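Local atomic coordinates of 1-carboxybiuret hydrolase subunit AtzE (Pseudomonas sp., PDB entry 6C62), a protein that hydrolyses 1-carboxybiuret to urea-1,3-dicarboxylate and ammonia, a step in the bacterial breakdown of the herbicide atrazine. Residues 76-86 with 198-209. Residues are numbered along the deposited sequence; the frame is centred on the assembly and turned at random.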
loop_
_atom_site.group_PDB
_atom_site.type_symbol
_atom_site.label_atom_id
_atom_site.label_comp_id
_atom_site.label_asym_id
_atom_site.label_seq_id
_atom_site.Cartn_x
_atom_site.Cartn_y
_atom_site.Cartn_z
ATOM N N LEU A 76 2.600 -7.802 -23.647
ATOM C CA LEU A 76 1.926 -7.918 -22.353
ATOM C C LEU A 76 0.410 -7.464 -22.368
ATOM O O LEU A 76 -0.295 -7.650 -21.364
ATOM C CB LEU A 76 2.718 -7.207 -21.272
ATOM C CG LEU A 76 3.021 -5.708 -21.393
ATOM C CD1 LEU A 76 1.767 -4.895 -21.212
ATOM C CD2 LEU A 76 4.055 -5.247 -20.354
ATOM N N PHE A 77 -0.073 -6.916 -23.490
ATOM C CA PHE A 77 -1.461 -6.552 -23.614
ATOM C C PHE A 77 -2.240 -7.770 -24.100
ATOM O O PHE A 77 -1.835 -8.433 -25.086
ATOM C CB PHE A 77 -1.746 -5.401 -24.588
ATOM C CG PHE A 77 -1.347 -4.038 -24.103
ATOM C CD1 PHE A 77 -0.047 -3.592 -24.188
ATOM C CD2 PHE A 77 -2.287 -3.191 -23.530
ATOM C CE1 PHE A 77 0.323 -2.298 -23.737
ATOM C CE2 PHE A 77 -1.955 -1.937 -23.081
ATOM C CZ PHE A 77 -0.630 -1.471 -23.176
ATOM N N ASP A 78 -3.359 -8.030 -23.427
ATOM C CA ASP A 78 -4.297 -9.122 -23.834
ATOM C C ASP A 78 -4.940 -8.728 -25.145
ATOM O O ASP A 78 -5.441 -7.589 -25.290
ATOM C CB ASP A 78 -5.446 -9.300 -22.821
ATOM C CG ASP A 78 -5.039 -10.053 -21.524
ATOM O OD1 ASP A 78 -3.909 -10.604 -21.410
ATOM O OD2 ASP A 78 -5.878 -10.067 -20.571
ATOM N N ILE A 79 -4.897 -9.649 -26.086
ATOM C CA ILE A 79 -5.551 -9.562 -27.384
ATOM C C ILE A 79 -6.478 -10.787 -27.416
ATOM O O ILE A 79 -6.035 -11.930 -27.225
ATOM C CB ILE A 79 -4.559 -9.612 -28.551
ATOM C CG1 ILE A 79 -3.593 -8.445 -28.519
ATOM C CG2 ILE A 79 -5.336 -9.607 -29.868
ATOM C CD1 ILE A 79 -2.463 -8.551 -29.519
ATOM N N GLU A 80 -7.765 -10.539 -27.602
ATOM C CA GLU A 80 -8.736 -11.617 -27.591
ATOM C C GLU A 80 -8.349 -12.752 -28.528
ATOM O O GLU A 80 -7.999 -12.491 -29.665
ATOM C CB GLU A 80 -10.133 -11.107 -28.001
ATOM C CG GLU A 80 -11.189 -12.209 -27.963
ATOM C CD GLU A 80 -12.597 -11.686 -28.183
ATOM O OE1 GLU A 80 -12.793 -10.450 -28.345
ATOM O OE2 GLU A 80 -13.519 -12.552 -28.196
ATOM N N GLY A 81 -8.382 -13.991 -28.020
ATOM C CA GLY A 81 -8.030 -15.152 -28.795
ATOM C C GLY A 81 -6.577 -15.462 -28.917
ATOM O O GLY A 81 -6.227 -16.442 -29.559
ATOM N N VAL A 82 -5.712 -14.654 -28.298
ATOM C CA VAL A 82 -4.272 -14.841 -28.413
ATOM C C VAL A 82 -3.746 -15.005 -26.985
ATOM O O VAL A 82 -4.223 -14.311 -26.062
ATOM C CB VAL A 82 -3.614 -13.609 -29.059
ATOM C CG1 VAL A 82 -2.102 -13.699 -29.010
ATOM C CG2 VAL A 82 -4.172 -13.380 -30.483
ATOM N N THR A 83 -2.812 -15.930 -26.797
ATOM C CA THR A 83 -2.141 -16.103 -25.512
ATOM C C THR A 83 -1.165 -14.961 -25.235
ATOM O O THR A 83 -0.266 -14.648 -26.058
ATOM C CB THR A 83 -1.421 -17.503 -25.470
ATOM O OG1 THR A 83 -2.411 -18.513 -25.313
ATOM C CG2 THR A 83 -0.592 -17.629 -24.201
ATOM N N THR A 84 -1.343 -14.316 -24.100
ATOM C CA THR A 84 -0.492 -13.156 -23.740
ATOM C C THR A 84 0.898 -13.611 -23.284
ATOM O O THR A 84 1.044 -14.211 -22.192
ATOM C CB THR A 84 -1.164 -12.335 -22.626
ATOM O OG1 THR A 84 -2.485 -11.996 -23.034
ATOM C CG2 THR A 84 -0.343 -11.052 -22.304
ATOM N N LEU A 85 1.903 -13.309 -24.090
ATOM C CA LEU A 85 3.272 -13.828 -23.803
ATOM C C LEU A 85 4.057 -13.037 -22.771
ATOM O O LEU A 85 4.839 -13.624 -22.043
ATOM C CB LEU A 85 4.088 -13.904 -25.098
ATOM C CG LEU A 85 3.571 -14.847 -26.187
ATOM C CD1 LEU A 85 4.465 -14.677 -27.410
ATOM C CD2 LEU A 85 3.536 -16.295 -25.643
ATOM N N ALA A 86 3.904 -11.696 -22.756
ATOM C CA ALA A 86 4.726 -10.819 -21.930
ATOM C C ALA A 86 6.235 -11.162 -22.055
ATOM O O ALA A 86 6.966 -11.215 -21.071
ATOM C CB ALA A 86 4.276 -10.877 -20.489
ATOM N N GLY A 198 -6.578 -6.086 -18.076
ATOM C CA GLY A 198 -6.254 -6.965 -19.194
ATOM C C GLY A 198 -4.795 -6.875 -19.648
ATOM O O GLY A 198 -4.536 -7.110 -20.812
ATOM N N THR A 199 -3.878 -6.456 -18.787
ATOM C CA THR A 199 -2.465 -6.471 -19.096
ATOM C C THR A 199 -1.683 -7.322 -18.088
ATOM O O THR A 199 -2.093 -7.510 -16.923
ATOM C CB THR A 199 -1.829 -5.074 -19.184
ATOM O OG1 THR A 199 -1.798 -4.454 -17.885
ATOM C CG2 THR A 199 -2.625 -4.201 -20.184
ATOM N N TYR A 200 -0.573 -7.886 -18.553
ATOM C CA TYR A 200 0.275 -8.700 -17.669
ATOM C C TYR A 200 1.178 -7.750 -16.840
ATOM O O TYR A 200 1.957 -6.960 -17.408
ATOM C CB TYR A 200 1.084 -9.714 -18.510
ATOM C CG TYR A 200 1.674 -10.795 -17.629
ATOM C CD1 TYR A 200 2.816 -10.556 -16.898
ATOM C CD2 TYR A 200 1.040 -12.005 -17.477
ATOM C CE1 TYR A 200 3.313 -11.528 -16.044
ATOM C CE2 TYR A 200 1.514 -12.992 -16.611
ATOM C CZ TYR A 200 2.661 -12.766 -15.914
ATOM O OH TYR A 200 3.187 -13.772 -15.070
ATOM N N PRO A 201 1.082 -7.793 -15.528
ATOM C CA PRO A 201 1.793 -6.826 -14.703
ATOM C C PRO A 201 3.261 -7.145 -14.394
ATOM O O PRO A 201 3.785 -8.248 -14.703
ATOM C CB PRO A 201 0.997 -6.833 -13.412
ATOM C CG PRO A 201 0.541 -8.216 -13.295
ATOM C CD PRO A 201 0.312 -8.719 -14.702
ATOM N N PHE A 202 3.936 -6.131 -13.896
ATOM C CA PHE A 202 5.355 -6.253 -13.514
ATOM C C PHE A 202 5.440 -5.776 -12.071
ATOM O O PHE A 202 5.693 -6.583 -11.168
ATOM C CB PHE A 202 6.211 -5.474 -14.526
ATOM C CG PHE A 202 7.671 -5.331 -14.177
ATOM C CD1 PHE A 202 8.383 -6.390 -13.533
ATOM C CD2 PHE A 202 8.349 -4.171 -14.522
ATOM C CE1 PHE A 202 9.723 -6.262 -13.219
ATOM C CE2 PHE A 202 9.739 -4.024 -14.211
ATOM C CZ PHE A 202 10.407 -5.079 -13.566
ATOM N N VAL A 203 5.219 -4.497 -11.846
ATOM C CA VAL A 203 5.265 -3.879 -10.486
ATOM C C VAL A 203 3.926 -3.186 -10.283
ATOM O O VAL A 203 3.663 -2.125 -10.837
ATOM C CB VAL A 203 6.422 -2.876 -10.384
ATOM C CG1 VAL A 203 6.540 -2.253 -8.985
ATOM C CG2 VAL A 203 7.726 -3.502 -10.839
ATOM N N HIS A 204 3.065 -3.772 -9.482
ATOM C CA HIS A 204 1.747 -3.195 -9.234
ATOM C C HIS A 204 1.840 -1.728 -8.736
ATOM O O HIS A 204 1.030 -0.867 -9.108
ATOM C CB HIS A 204 1.010 -4.048 -8.169
ATOM C CG HIS A 204 0.695 -5.437 -8.596
ATOM N ND1 HIS A 204 0.801 -6.526 -7.739
ATOM C CD2 HIS A 204 0.187 -5.905 -9.767
ATOM C CE1 HIS A 204 0.381 -7.606 -8.399
ATOM N NE2 HIS A 204 0.020 -7.254 -9.632
ATOM N N SER A 205 2.834 -1.453 -7.905
ATOM C CA SER A 205 2.999 -0.113 -7.329
ATOM C C SER A 205 3.527 0.960 -8.322
ATOM O O SER A 205 3.554 2.163 -7.984
ATOM C CB SER A 205 3.983 -0.166 -6.132
ATOM O OG SER A 205 3.470 -0.802 -4.962
ATOM N N ILE A 206 4.037 0.558 -9.500
ATOM C CA ILE A 206 4.690 1.532 -10.391
ATOM C C ILE A 206 4.354 1.438 -11.869
ATOM O O ILE A 206 4.613 2.389 -12.610
ATOM C CB ILE A 206 6.249 1.511 -10.198
ATOM C CG1 ILE A 206 6.689 1.435 -8.714
ATOM C CG2 ILE A 206 6.878 2.757 -10.780
ATOM C CD1 ILE A 206 8.190 1.278 -8.552
ATOM N N ASP A 207 3.758 0.349 -12.360
ATOM C CA ASP A 207 3.497 0.215 -13.812
ATOM C C ASP A 207 2.600 1.292 -14.356
ATOM O O ASP A 207 1.545 1.555 -13.772
ATOM C CB ASP A 207 2.802 -1.115 -14.198
ATOM C CG ASP A 207 3.623 -2.362 -13.922
ATOM O OD1 ASP A 207 4.848 -2.293 -13.822
ATOM O OD2 ASP A 207 2.937 -3.458 -13.811
ATOM N N HIS A 208 2.977 1.863 -15.499
ATOM C CA HIS A 208 2.160 2.793 -16.277
ATOM C C HIS A 208 2.016 2.237 -17.714
ATOM O O HIS A 208 2.915 1.556 -18.213
ATOM C CB HIS A 208 2.877 4.126 -16.501
ATOM C CG HIS A 208 3.275 4.890 -15.286
ATOM N ND1 HIS A 208 4.337 4.544 -14.475
ATOM C CD2 HIS A 208 2.886 6.123 -14.887
ATOM C CE1 HIS A 208 4.515 5.494 -13.561
ATOM N NE2 HIS A 208 3.650 6.470 -13.797
ATOM N N LEU A 209 0.926 2.565 -18.407
ATOM C CA LEU A 209 0.736 2.193 -19.807
ATOM C C LEU A 209 0.541 3.444 -20.611
ATOM O O LEU A 209 0.020 4.445 -20.112
ATOM C CB LEU A 209 -0.487 1.329 -19.989
ATOM C CG LEU A 209 -0.512 0.014 -19.159
ATOM C CD1 LEU A 209 -1.845 -0.634 -19.411
ATOM C CD2 LEU A 209 0.658 -0.884 -19.599
#
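Phe-77 and Thr-199 face each other as a single antiparallel, non-hydrogen-bonded pair, flanked by two backbone hydrogen bonds. Tyr-200 N donates to Leu-76 O (2.8 Å) and Asp-78 N to Gly-198 O (3.0 Å).

Among the apolar contacts, Thr-199 CG2 lies alongside the Phe-77 ring, 3.5 Å from CD2. The Phe-77 and Leu-209 side chains run toward each other, Leu-209 CD2 ending 3.8 Å from Phe-77 CZ. Tyr-200 holds its CG anti to the backbone N (chi1 -165°), which leads the phenol away from Leu-76 and past Ala-86, whose CB is 3.9 Å from Tyr-200 CG.

On the polar side, Thr-84 OG1 donates to Asp-78 OD1 at 2.6 Å, on the anti side and 28° out of the carboxylate plane, tying the two arms of the 76-86 loop together beyond the bridge. An alanine in place of Asp-78 would probably leave the Thr-84 hydroxyl without this acceptor and let the two arms shift apart. Thr-199 OG1 instead bonds to Arg-196 O.

Within the amidase fold, the bridge joins the loop leaving strand 70-74 to the approach to strand 208-213. Strand 165-170, which runs between these two in the sheet, backs Leu-76, Phe-77 and Leu-209, and the Leu-76 side chain comes within about 4 Å of that of Lys-74, probably part of the charge relay.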